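Local coordinates for periplasmic branched-chain amino acid-binding protein (Burkholderia mallei, PDB 3I09), which probably captures branched-chain amino acids or related small carboxylates in the periplasm and hands them to an ABC transporter, at residues A282-V287 / D315-K320; M31-F36 / T289-V294; L239-T244 / M336-P341. All blocks are in the same frame, centred on the assembly; numbering follows the deposited sequence. Where two conformers were deposited one is given.

Contacts 1 and 2 use the same helix, 278-297, and touch each other, whereas contact 3 stands apart, its centre about 27 Å from that of contact 1 and about 35 Å from that of contact 2. Nearest to the ligand cleft and partly buried, contact 1 mixes a short hydroxyl-carboxylate bond with aromatic packing against a hairpin turn. Contact 2, the buried one, joins two helices of the lobe with the six-stranded sheet by aliphatic and aromatic packing alone, fringed by a lysine outside. Contact 3, in the other lobe, is a partly exposed seam between a helical turn and a strand end, where carbon meets carbon and carbonyl oxygens.

Contact 1: residues A282-V287 / D315-K320; sequences ADYSSV and DDFYAK. With EDO (1,2-ethanediol), chain M.
S285 and D316 make the polar bond of this contact. The serine OG lies 2.6 Å from D316 OD2 and donates to its syn lone pair, the one on the side of the other carboxylate oxygen. With OG trans to its own nitrogen (chi1 174°), S285 reaches straight out from helix 278-297, and a short hydroxyl suits a spot so close to the loop. The same OG is also hydrogen-bonded to Y120 OH, so its rotation is doubly fixed.

The other oxygen, D316 OD1, turns back on its own loop. It accepts from Y318 N at 2.9 Å, a donor well above the carboxylate plane, and from A319 N at 3.1 Å, nearly along the C-O axis. These two bonds make an Asx turn and an Asx motif, and with D316 N bonded to A319 O they close the tight turn of the hairpin between strands 314-315 and 320-323. Aspartate suits this position because its two oxygens can divide the work: one shapes the turn, the other holds the turn to the helix. A 1,2-ethanediol, probably from the crystallisation liquor, bonds weakly to D316 O.

Two aromatic contacts accompany the polar pair. F317 presents its edge to the face of Y284 in an offset edge-to-face pair, centroids 5.5 Å apart and planes at 77°; W264 stacks on F317, and Y284 OH is hydrogen-bonded to D35. A282 CB sits over one face of the Y318 ring, 4.0 Å from its centroid, a CH-pi contact that so small a residue allows. Y318 CB meets S285 CB at 3.5 Å, while the phenol oxygen goes on to S252 OG. The side chain of A282 is about 12 Å from the bound acetoacetic acid.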
loop_
_atom_site.group_PDB
_atom_site.type_symbol
_atom_site.label_atom_id
_atom_site.label_comp_id
_atom_site.label_asym_id
_atom_site.label_seq_id
_atom_site.Cartn_x
_atom_site.Cartn_y
_atom_site.Cartn_z
ATOM N N ALA A 282 8.356 0.673 -3.858
ATOM C CA ALA A 282 8.542 0.701 -2.390
ATOM C C ALA A 282 9.234 -0.555 -1.841
ATOM O O ALA A 282 10.065 -0.452 -0.934
ATOM C CB ALA A 282 7.212 0.916 -1.700
ATOM N N ASP A 283 8.931 -1.736 -2.413
ATOM C CA ASP A 283 9.622 -2.970 -2.042
ATOM C C ASP A 283 11.142 -2.811 -2.194
ATOM O O ASP A 283 11.917 -3.155 -1.269
ATOM C CB ASP A 283 9.170 -4.168 -2.902
ATOM C CG ASP A 283 7.744 -4.658 -2.620
ATOM O OD1 ASP A 283 7.216 -4.454 -1.507
ATOM O OD2 ASP A 283 7.157 -5.279 -3.574
ATOM N N TYR A 284 11.573 -2.334 -3.369
ATOM C CA TYR A 284 12.987 -2.110 -3.635
ATOM C C TYR A 284 13.545 -1.083 -2.632
ATOM O O TYR A 284 14.582 -1.325 -1.997
ATOM C CB TYR A 284 13.195 -1.670 -5.085
ATOM C CG TYR A 284 14.620 -1.349 -5.483
ATOM C CD1 TYR A 284 15.265 -0.235 -4.987
ATOM C CD2 TYR A 284 15.322 -2.167 -6.377
ATOM C CE1 TYR A 284 16.580 0.071 -5.355
ATOM C CE2 TYR A 284 16.630 -1.843 -6.788
ATOM C CZ TYR A 284 17.248 -0.745 -6.233
ATOM O OH TYR A 284 18.510 -0.441 -6.583
ATOM N N SER A 285 12.853 0.032 -2.458
ATOM C CA SER A 285 13.362 1.109 -1.603
ATOM C C SER A 285 13.508 0.672 -0.150
ATOM O O SER A 285 14.458 1.032 0.527
ATOM C CB SER A 285 12.422 2.333 -1.683
ATOM O OG SER A 285 12.795 3.353 -0.771
ATOM N N SER A 286 12.523 -0.074 0.334
ATOM C CA SER A 286 12.480 -0.511 1.734
ATOM C C SER A 286 13.654 -1.433 2.021
ATOM O O SER A 286 14.263 -1.358 3.096
ATOM C CB SER A 286 11.131 -1.206 2.072
ATOM O OG SER A 286 11.058 -2.444 1.417
ATOM N N VAL A 287 14.039 -2.272 1.048
ATOM C CA VAL A 287 15.197 -3.154 1.209
ATOM C C VAL A 287 16.514 -2.362 1.243
ATOM O O VAL A 287 17.382 -2.609 2.074
ATOM C CB VAL A 287 15.191 -4.287 0.136
ATOM C CG1 VAL A 287 16.523 -5.059 0.083
ATOM C CG2 VAL A 287 13.998 -5.247 0.471
ATOM N N ASP A 315 16.377 8.907 1.151
ATOM C CA ASP A 315 16.368 9.778 -0.011
ATOM C C ASP A 315 16.816 8.976 -1.219
ATOM O O ASP A 315 18.012 8.837 -1.474
ATOM C CB ASP A 315 17.308 11.001 0.174
ATOM C CG ASP A 315 17.190 12.033 -0.949
ATOM O OD1 ASP A 315 16.383 11.886 -1.897
ATOM O OD2 ASP A 315 17.905 13.069 -0.862
ATOM N N ASP A 316 15.854 8.407 -1.918
ATOM C CA ASP A 316 16.145 7.613 -3.091
ATOM C C ASP A 316 15.100 7.905 -4.188
ATOM O O ASP A 316 14.311 8.853 -4.066
ATOM C CB ASP A 316 16.290 6.139 -2.700
ATOM C CG ASP A 316 14.996 5.518 -2.153
ATOM O OD1 ASP A 316 13.905 6.076 -2.370
ATOM O OD2 ASP A 316 15.072 4.422 -1.551
ATOM N N PHE A 317 15.130 7.111 -5.274
ATOM C CA PHE A 317 14.224 7.301 -6.395
ATOM C C PHE A 317 12.733 7.152 -5.989
ATOM O O PHE A 317 11.847 7.632 -6.707
ATOM C CB PHE A 317 14.531 6.266 -7.497
ATOM C CG PHE A 317 13.973 4.928 -7.183
ATOM C CD1 PHE A 317 14.649 4.048 -6.363
ATOM C CD2 PHE A 317 12.718 4.583 -7.629
ATOM C CE1 PHE A 317 14.073 2.847 -6.001
ATOM C CE2 PHE A 317 12.160 3.354 -7.280
ATOM C CZ PHE A 317 12.854 2.502 -6.465
ATOM N N TYR A 318 12.487 6.460 -4.878
ATOM C CA TYR A 318 11.130 6.216 -4.370
ATOM C C TYR A 318 10.607 7.407 -3.549
ATOM O O TYR A 318 9.530 7.912 -3.825
ATOM C CB TYR A 318 11.071 4.899 -3.566
ATOM C CG TYR A 318 9.720 4.723 -2.925
ATOM C CD1 TYR A 318 8.588 4.434 -3.717
ATOM C CD2 TYR A 318 9.549 4.876 -1.554
ATOM C CE1 TYR A 318 7.311 4.332 -3.144
ATOM C CE2 TYR A 318 8.250 4.795 -0.958
ATOM C CZ TYR A 318 7.144 4.537 -1.776
ATOM O OH TYR A 318 5.894 4.473 -1.169
ATOM N N ALA A 319 11.389 7.878 -2.579
ATOM C CA ALA A 319 10.924 8.888 -1.649
ATOM C C ALA A 319 12.049 9.585 -0.947
ATOM O O ALA A 319 13.146 9.052 -0.817
ATOM C CB ALA A 319 9.968 8.277 -0.586
ATOM N N LYS A 320 11.736 10.786 -0.481
ATOM C CA LYS A 320 12.503 11.440 0.569
ATOM C C LYS A 320 11.651 11.367 1.825
ATOM O O LYS A 320 10.475 11.709 1.795
ATOM C CB LYS A 320 12.811 12.883 0.241
ATOM C CG LYS A 320 13.576 13.064 -1.070
HETATM C C1 EDO M . 15.857 11.015 -6.195
HETATM O O1 EDO M . 14.582 10.823 -6.806
HETATM C C2 EDO M . 16.791 9.841 -6.453
HETATM O O2 EDO M . 17.912 10.278 -7.217
#

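Contact 2: residues M31-F36 / T289-V294; sequences MAVADF and TYLKAV
F36 and L291 carry this contact almost alone. The phenylalanine ring lies with one face over the leucine CB, which stands 3.5 Å from the ring centroid and only 8° off the ring normal, a CH-pi contact almost straight above the ring. F36 extends from helix 22-36 with CG trans to the backbone nitrogen (chi1 -163°), which carries the flat ring across the gap and over the neighbouring helix. Its far end, CZ, reaches the backbone too, 3.6 Å from L291 O. A broad, flat residue suits this place because the axes of segments 31-36 and 289-294 are 10.8 Å apart at closest approach, a gap that the length of the phenylalanine side chain spans.

Aliphatic packing fills in beside the ring. L291 CD1 extends toward helix 22-36 and lies against the root of the ring, 3.7 Å from F36 CG, and loosely faces V33 CG2 at 4.5 Å. A32 meets the leucine only through its backbone O, loosely. Toward solvent the K292 chain passes the ring, its CG 4.1 Å from F36 CE1; lysine can offer methylenes to the phenyl group while its amine stays in the exposed zone.

No hydrogen bond joins the two segments, and D35 turns to a partner beyond them, forming a salt bridge with R267.

The two helical segments run in broadly the same direction, crossing at -38°. V33 and L291 both touch I45 of strand 43-51, so the helices lie side by side on one face of the six-stranded sheet. Although 252 residues lie between them, they share this layer, as expected of the helix-flanked, Rossmann-like lobe of type I periplasmic binding proteins, into which late chain segments return.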
loop_
_atom_site.group_PDB
_atom_site.type_symbol
_atom_site.label_atom_id
_atom_site.label_comp_id
_atom_site.label_asym_id
_atom_site.label_seq_id
_atom_site.Cartn_x
_atom_site.Cartn_y
_atom_site.Cartn_z
HETATM N N MSE A 31 16.467 -7.257 -6.936
HETATM C CA MSE A 31 17.297 -6.242 -7.596
HETATM C C MSE A 31 17.941 -5.340 -6.555
HETATM O O MSE A 31 19.110 -5.028 -6.685
HETATM C CB MSE A 31 16.503 -5.413 -8.598
HETATM C CG MSE A 31 16.138 -6.150 -9.861
HETATM SE SE MSE A 31 15.262 -4.922 -11.107
HETATM C CE MSE A 31 16.637 -3.601 -10.964
ATOM N N ALA A 32 17.195 -4.938 -5.524
ATOM C CA ALA A 32 17.756 -4.092 -4.446
ATOM C C ALA A 32 18.927 -4.799 -3.740
ATOM O O ALA A 32 19.911 -4.191 -3.423
ATOM C CB ALA A 32 16.665 -3.734 -3.413
ATOM N N VAL A 33 18.785 -6.086 -3.489
ATOM C CA VAL A 33 19.863 -6.868 -2.866
ATOM C C VAL A 33 21.107 -6.882 -3.762
ATOM O O VAL A 33 22.225 -6.624 -3.305
ATOM C CB VAL A 33 19.383 -8.270 -2.513
ATOM C CG1 VAL A 33 20.555 -9.169 -2.067
ATOM C CG2 VAL A 33 18.307 -8.150 -1.390
ATOM N N ALA A 34 20.908 -7.206 -5.031
ATOM C CA ALA A 34 22.009 -7.225 -5.986
ATOM C C ALA A 34 22.630 -5.859 -6.110
ATOM O O ALA A 34 23.866 -5.730 -6.085
ATOM C CB ALA A 34 21.525 -7.726 -7.348
ATOM N N ASP A 35 21.804 -4.812 -6.215
ATOM C CA ASP A 35 22.360 -3.457 -6.371
ATOM C C ASP A 35 23.202 -2.979 -5.187
ATOM O O ASP A 35 24.166 -2.223 -5.368
ATOM C CB ASP A 35 21.284 -2.427 -6.679
ATOM C CG ASP A 35 20.626 -2.644 -8.043
ATOM O OD1 ASP A 35 21.157 -3.400 -8.899
ATOM O OD2 ASP A 35 19.557 -2.035 -8.262
ATOM N N PHE A 36 22.852 -3.448 -3.992
ATOM C CA PHE A 36 23.570 -3.104 -2.766
ATOM C C PHE A 36 24.934 -3.825 -2.696
ATOM O O PHE A 36 25.785 -3.458 -1.902
ATOM C CB PHE A 36 22.712 -3.522 -1.560
ATOM C CG PHE A 36 23.134 -2.884 -0.264
ATOM C CD1 PHE A 36 22.747 -1.603 0.040
ATOM C CD2 PHE A 36 23.927 -3.565 0.640
ATOM C CE1 PHE A 36 23.143 -1.011 1.228
ATOM C CE2 PHE A 36 24.312 -2.962 1.829
ATOM C CZ PHE A 36 23.932 -1.691 2.107
ATOM N N THR A 289 16.742 0.672 2.277
ATOM C CA THR A 289 16.688 1.340 3.585
ATOM C C THR A 289 17.109 0.400 4.720
ATOM O O THR A 289 17.917 0.772 5.579
ATOM C CB THR A 289 15.303 1.948 3.778
ATOM O OG1 THR A 289 15.136 2.971 2.774
ATOM C CG2 THR A 289 15.135 2.499 5.216
ATOM N N TYR A 290 16.554 -0.813 4.751
ATOM C CA TYR A 290 16.982 -1.804 5.733
ATOM C C TYR A 290 18.487 -2.078 5.650
ATOM O O TYR A 290 19.171 -2.094 6.670
ATOM C CB TYR A 290 16.212 -3.100 5.542
ATOM C CG TYR A 290 16.693 -4.204 6.418
ATOM C CD1 TYR A 290 16.354 -4.256 7.758
ATOM C CD2 TYR A 290 17.531 -5.207 5.903
ATOM C CE1 TYR A 290 16.837 -5.297 8.576
ATOM C CE2 TYR A 290 18.013 -6.226 6.702
ATOM C CZ TYR A 290 17.665 -6.253 8.038
ATOM O OH TYR A 290 18.143 -7.233 8.870
ATOM N N LEU A 291 18.988 -2.366 4.447
ATOM C CA LEU A 291 20.386 -2.736 4.292
ATOM C C LEU A 291 21.300 -1.589 4.728
ATOM O O LEU A 291 22.339 -1.841 5.329
ATOM C CB LEU A 291 20.728 -3.243 2.882
ATOM C CG LEU A 291 20.054 -4.585 2.489
ATOM C CD1 LEU A 291 20.269 -4.916 1.001
ATOM C CD2 LEU A 291 20.536 -5.716 3.373
ATOM N N LYS A 292 20.907 -0.346 4.438
ATOM C CA LYS A 292 21.704 0.815 4.866
ATOM C C LYS A 292 21.757 0.879 6.380
ATOM O O LYS A 292 22.771 1.261 6.939
ATOM C CB LYS A 292 21.164 2.129 4.304
ATOM C CG LYS A 292 21.516 2.332 2.858
ATOM C CD LYS A 292 20.959 3.649 2.289
ATOM C CE LYS A 292 21.516 3.936 0.853
ATOM N NZ LYS A 292 22.993 4.222 0.786
ATOM N N ALA A 293 20.659 0.523 7.036
ATOM C CA ALA A 293 20.604 0.532 8.475
ATOM C C ALA A 293 21.478 -0.573 9.092
ATOM O O ALA A 293 22.208 -0.323 10.042
ATOM C CB ALA A 293 19.160 0.414 8.926
ATOM N N VAL A 294 21.447 -1.767 8.511
ATOM C CA VAL A 294 22.306 -2.866 8.970
ATOM C C VAL A 294 23.772 -2.473 8.763
ATOM O O VAL A 294 24.566 -2.704 9.643
ATOM C CB VAL A 294 22.031 -4.173 8.242
ATOM C CG1 VAL A 294 23.076 -5.254 8.621
ATOM C CG2 VAL A 294 20.581 -4.692 8.569
#

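Contact 3: residues L239-T244 / M336-P341; sequences LGLETT and MEVKKP
G240 O is gripped twice by T244, the residue that also touches V338: T244 N bonds to it at 3.1 Å and T244 OG1 at 2.7 Å. The hydroxyl arrives well above the carbonyl plane (45° out of it), which its chi1 of 50° permits by setting OG1 between the backbone nitrogen and carbonyl carbon. G240 has a positive phi of 88°, a conformation that suits glycine, and occupies the N-cap position of helix 241-244.

Across the seam the meeting is apolar. V338 CG1 meets both T244 OG1, at 3.5 Å, and L241 CD2, at 3.4 Å, the latter tighter than usual carbon contact. The beta-branch of V338 puts CB against T244 O, 3.3 Å away, and CG1 against the helical turn. L241, long enough to span to the strand end, also lays CD2 3.6 Å from K339 O, a buried carbonyl with no partner in the model. K339's amine leads away to a salt bridge with D349.

Farther out, the P341 ring covers L241, its CG 4.0 Å from the leucine CB. E242, its chain bent at chi2, brings OE1 to 3.6 Å from that same CG, on the exposed side.

The helical turn leads, after a short loop, into strand 248-251, the antiparallel neighbour of strand 329-338. Helix 205-217 packs on T243 of this turn and on L239 just before it. This is a helix-to-strand connection packed over the end of a paired strand, joining helices of the second lobe of this type I binding protein to the antiparallel sheet that contains strand 329-338.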
loop_
_atom_site.group_PDB
_atom_site.type_symbol
_atom_site.label_atom_id
_atom_site.label_comp_id
_atom_site.label_asym_id
_atom_site.label_seq_id
_atom_site.Cartn_x
_atom_site.Cartn_y
_atom_site.Cartn_z
ATOM N N LEU A 239 -8.409 -1.857 -16.541
ATOM C CA LEU A 239 -9.693 -1.252 -16.883
ATOM C C LEU A 239 -9.628 -0.462 -18.175
ATOM O O LEU A 239 -10.626 -0.402 -18.928
ATOM C CB LEU A 239 -10.173 -0.337 -15.747
ATOM C CG LEU A 239 -10.639 -1.061 -14.502
ATOM C CD1 LEU A 239 -10.643 -0.114 -13.284
ATOM C CD2 LEU A 239 -12.028 -1.685 -14.765
ATOM N N GLY A 240 -8.489 0.177 -18.421
ATOM C CA GLY A 240 -8.366 1.081 -19.546
ATOM C C GLY A 240 -8.788 2.513 -19.188
ATOM O O GLY A 240 -9.604 2.754 -18.273
ATOM N N LEU A 241 -8.203 3.467 -19.909
ATOM C CA LEU A 241 -8.475 4.897 -19.694
ATOM C C LEU A 241 -9.878 5.315 -20.060
ATOM O O LEU A 241 -10.439 6.206 -19.433
ATOM C CB LEU A 241 -7.465 5.765 -20.461
ATOM C CG LEU A 241 -6.035 5.688 -19.951
ATOM C CD1 LEU A 241 -5.136 6.577 -20.842
ATOM C CD2 LEU A 241 -5.938 6.065 -18.449
ATOM N N GLU A 242 -10.479 4.686 -21.063
ATOM C CA GLU A 242 -11.816 5.113 -21.441
ATOM C C GLU A 242 -12.772 4.983 -20.213
ATOM O O GLU A 242 -13.568 5.868 -19.952
ATOM C CB GLU A 242 -12.336 4.293 -22.617
ATOM C CG GLU A 242 -13.766 4.659 -23.015
ATOM C CD GLU A 242 -13.871 6.049 -23.577
ATOM O OE1 GLU A 242 -12.866 6.528 -24.167
ATOM O OE2 GLU A 242 -14.965 6.660 -23.438
ATOM N N THR A 243 -12.611 3.917 -19.446
ATOM C CA THR A 243 -13.450 3.656 -18.264
ATOM C C THR A 243 -12.996 4.452 -17.042
ATOM O O THR A 243 -13.841 4.889 -16.246
ATOM C CB THR A 243 -13.436 2.170 -17.928
ATOM O OG1 THR A 243 -14.112 1.449 -18.973
ATOM C CG2 THR A 243 -14.110 1.875 -16.529
ATOM N N THR A 244 -11.687 4.658 -16.878
ATOM C CA THR A 244 -11.144 5.271 -15.629
ATOM C C THR A 244 -10.886 6.770 -15.666
ATOM O O THR A 244 -10.610 7.393 -14.633
ATOM C CB THR A 244 -9.860 4.560 -15.159
ATOM O OG1 THR A 244 -8.941 4.455 -16.255
ATOM C CG2 THR A 244 -10.199 3.169 -14.637
HETATM N N MSE A 336 -3.793 12.383 -7.745
HETATM C CA MSE A 336 -3.744 12.331 -9.196
HETATM C C MSE A 336 -5.088 12.143 -9.820
HETATM O O MSE A 336 -6.044 11.672 -9.170
HETATM C CB MSE A 336 -2.806 11.210 -9.568
HETATM C CG MSE A 336 -1.541 11.612 -8.834
HETATM SE SE MSE A 336 -0.106 10.958 -9.502
HETATM C CE MSE A 336 -0.599 9.209 -9.113
ATOM N N GLU A 337 -5.178 12.562 -11.079
ATOM C CA GLU A 337 -6.379 12.325 -11.839
ATOM C C GLU A 337 -6.019 11.442 -13.032
ATOM O O GLU A 337 -5.003 11.656 -13.686
ATOM C CB GLU A 337 -7.033 13.645 -12.287
ATOM C CG GLU A 337 -8.312 13.413 -13.043
ATOM C CD GLU A 337 -9.022 14.703 -13.523
ATOM O OE1 GLU A 337 -8.330 15.720 -13.743
ATOM O OE2 GLU A 337 -10.259 14.651 -13.740
ATOM N N VAL A 338 -6.862 10.448 -13.315
ATOM C CA VAL A 338 -6.613 9.539 -14.429
ATOM C C VAL A 338 -6.914 10.272 -15.724
ATOM O O VAL A 338 -7.949 10.957 -15.847
ATOM C CB VAL A 338 -7.449 8.263 -14.329
ATOM C CG1 VAL A 338 -7.171 7.385 -15.558
ATOM C CG2 VAL A 338 -7.150 7.537 -12.974
ATOM N N LYS A 339 -5.965 10.200 -16.641
ATOM C CA LYS A 339 -6.068 10.825 -17.959
ATOM C C LYS A 339 -7.196 10.339 -18.877
ATOM O O LYS A 339 -7.631 9.193 -18.810
ATOM C CB LYS A 339 -4.742 10.677 -18.728
ATOM C CG LYS A 339 -3.633 11.583 -18.209
ATOM C CD LYS A 339 -2.326 11.425 -19.035
ATOM C CE LYS A 339 -1.336 12.540 -18.721
ATOM N NZ LYS A 339 -0.221 12.505 -19.702
ATOM N N LYS A 340 -7.645 11.250 -19.738
ATOM C CA LYS A 340 -8.429 10.890 -20.889
ATOM C C LYS A 340 -7.504 10.097 -21.825
ATOM O O LYS A 340 -6.305 10.341 -21.868
ATOM C CB LYS A 340 -8.922 12.122 -21.667
ATOM C CG LYS A 340 -9.806 13.097 -20.917
ATOM C CD LYS A 340 -10.146 14.245 -21.851
ATOM C CE LYS A 340 -10.700 15.439 -21.097
ATOM N NZ LYS A 340 -11.960 15.045 -20.442
ATOM N N PRO A 341 -8.071 9.185 -22.613
ATOM C CA PRO A 341 -7.273 8.517 -23.651
ATOM C C PRO A 341 -6.467 9.489 -24.520
ATOM O O PRO A 341 -5.286 9.256 -24.759
ATOM C CB PRO A 341 -8.333 7.778 -24.482
ATOM C CG PRO A 341 -9.421 7.453 -23.485
ATOM C CD PRO A 341 -9.455 8.680 -22.564
#